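Local coordinates for tyrosyl-DNA phosphodiesterase 2 (Danio rerio, PDB 4F1H), which belongs to the endonuclease/exonuclease/phosphatase family of DNase I-like proteins and carries a magnesium ion in this model, at residues 22-27 against 52-57. Residues are numbered along the deposited sequence; the frame is centred on the assembly and turned at random. Where two conformers were deposited one is given.
Sequences RARGLC and KKRAVS
Arg54, in the one of its two deposited conformers described here, meets Cys27 by folding its chain twice, at chi2 (-83°) and chi3 (-58°), which sets the guanidinium against helix 19-33, one face over Cys27. In Cys27 the sulfur stands anti to the carbonyl carbon (chi1 -72°), leaving the CB methylene to meet the guanidinium. Cys27 CB lies above the guanidinium plane, displaced toward its rim, at 3.6 Å from Arg54 CZ; its approach to Arg54 NH2, 3.2 Å, is short and rests on that conformer alone. The sulfur turns to the aliphatic root of the same arginine, Cys27 SG to Arg54 CB being 3.9 Å.

Arg24 enters differently: its CG sits at the guanidinium edge, near the plane, 3.6 Å from Arg54 NH1. The two arginine chains cross at about a right angle, and Arg24 NE stays 5.7 Å from Arg54 NH1. Arg24 NH1 is paired with Asp21 in a salt bridge, and Arg54 NH1 is hydrogen-bonded to Tyr50 OH. A water donates to Arg24 O (2.8 Å); its link onward to Arg54 NH2 is too short to be trusted.

Cys27 is buried and also packs on Leu51, whereas Arg54 is exposed, placing the arginine at the solvent side of the helix-helix contact. Helix 19-33 is the crossover of a beta-alpha-beta unit joining parallel neighbours 4-10 and 37-43, and its pairing with helix 45-54 belongs to one of the two outer helical layers of the four-layered DNase I-like alpha/beta sandwich.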
# COMPACT_ATOMS: atom_id res chain seq x y z
N ARG B 22 -4.92 -15.40 -31.23
CA ARG B 22 -4.18 -15.02 -30.00
C ARG B 22 -3.82 -16.23 -29.10
O ARG B 22 -2.74 -16.28 -28.50
CB ARG B 22 -4.93 -13.89 -29.25
CG ARG B 22 -4.90 -12.55 -30.05
CD ARG B 22 -6.02 -11.60 -29.65
NE ARG B 22 -6.21 -11.70 -28.21
CZ ARG B 22 -7.40 -11.74 -27.60
NH1 ARG B 22 -8.54 -11.64 -28.28
NH2 ARG B 22 -7.43 -11.88 -26.30
N ALA B 23 -4.68 -17.25 -29.06
CA ALA B 23 -4.36 -18.47 -28.30
C ALA B 23 -3.18 -19.19 -28.95
O ALA B 23 -2.34 -19.76 -28.24
CB ALA B 23 -5.57 -19.41 -28.24
N ARG B 24 -3.14 -19.16 -30.27
CA ARG B 24 -1.99 -19.70 -31.00
C ARG B 24 -0.72 -18.95 -30.64
O ARG B 24 0.37 -19.56 -30.50
CB ARG B 24 -2.26 -19.65 -32.51
CG ARG B 24 -2.56 -20.99 -33.12
CD ARG B 24 -2.51 -20.92 -34.64
NE ARG B 24 -3.54 -20.01 -35.16
CZ ARG B 24 -4.84 -20.33 -35.25
NH1 ARG B 24 -5.72 -19.44 -35.72
NH2 ARG B 24 -5.25 -21.54 -34.86
N GLY B 25 -0.85 -17.64 -30.51
CA GLY B 25 0.23 -16.80 -30.01
C GLY B 25 0.74 -17.25 -28.65
O GLY B 25 1.94 -17.42 -28.43
N LEU B 26 -0.19 -17.45 -27.71
CA LEU B 26 0.23 -17.92 -26.40
C LEU B 26 0.94 -19.27 -26.51
O LEU B 26 1.95 -19.49 -25.86
CB LEU B 26 -0.99 -18.03 -25.44
CG LEU B 26 -0.72 -18.72 -24.11
CD1 LEU B 26 0.29 -17.96 -23.26
CD2 LEU B 26 -2.07 -18.86 -23.35
N CYS B 27 0.41 -20.17 -27.34
CA CYS B 27 1.02 -21.50 -27.46
C CYS B 27 2.43 -21.41 -28.01
O CYS B 27 3.30 -22.24 -27.64
CB CYS B 27 0.19 -22.40 -28.36
SG CYS B 27 -1.34 -22.92 -27.51
N LYS B 52 -5.75 -27.00 -24.41
CA LYS B 52 -5.69 -28.40 -24.01
C LYS B 52 -5.36 -29.32 -25.20
O LYS B 52 -4.62 -30.32 -25.07
CB LYS B 52 -6.99 -28.78 -23.29
CG LYS B 52 -7.03 -28.18 -21.89
CD LYS B 52 -8.20 -28.68 -21.01
CE LYS B 52 -9.51 -28.26 -21.62
NZ LYS B 52 -10.64 -28.25 -20.66
N LYS B 53 -5.85 -28.94 -26.37
CA LYS B 53 -5.55 -29.65 -27.62
C LYS B 53 -4.07 -29.54 -28.02
O LYS B 53 -3.47 -30.51 -28.51
CB LYS B 53 -6.41 -29.10 -28.76
CG LYS B 53 -7.06 -30.14 -29.68
CD LYS B 53 -6.09 -30.70 -30.72
CE LYS B 53 -6.84 -31.27 -31.94
NZ LYS B 53 -8.00 -32.12 -31.53
N ARG B 54 -3.50 -28.35 -27.83
CA ARG B 54 -2.15 -28.05 -28.29
C ARG B 54 -1.09 -28.36 -27.24
O ARG B 54 -0.08 -29.01 -27.54
CB ARG B 54 -2.03 -26.57 -28.69
CG ARG B 54 -2.45 -26.24 -30.11
CD ARG B 54 -1.32 -26.50 -31.12
NE ARG B 54 -0.09 -25.74 -30.85
CZ ARG B 54 0.15 -24.51 -31.29
NH1 ARG B 54 -0.76 -23.86 -32.01
NH2 ARG B 54 1.30 -23.91 -31.00
N ALA B 55 -1.31 -27.89 -26.02
CA ALA B 55 -0.29 -27.96 -24.97
C ALA B 55 -0.35 -29.27 -24.22
O ALA B 55 -0.59 -29.32 -22.99
CB ALA B 55 -0.41 -26.74 -24.00
N VAL B 56 -0.08 -30.36 -24.94
CA VAL B 56 -0.26 -31.69 -24.36
C VAL B 56 0.79 -32.06 -23.30
O VAL B 56 0.64 -33.06 -22.59
CB VAL B 56 -0.36 -32.79 -25.46
CG1 VAL B 56 -1.62 -32.56 -26.29
CG2 VAL B 56 0.85 -32.77 -26.33
N SER B 57 1.84 -31.24 -23.15
CA SER B 57 2.83 -31.45 -22.12
C SER B 57 2.36 -31.01 -20.72
O SER B 57 3.09 -31.22 -19.75
CB SER B 57 4.09 -30.66 -22.44
OG SER B 57 4.70 -31.20 -23.60
O HOH W 1 1.37 -21.68 -32.00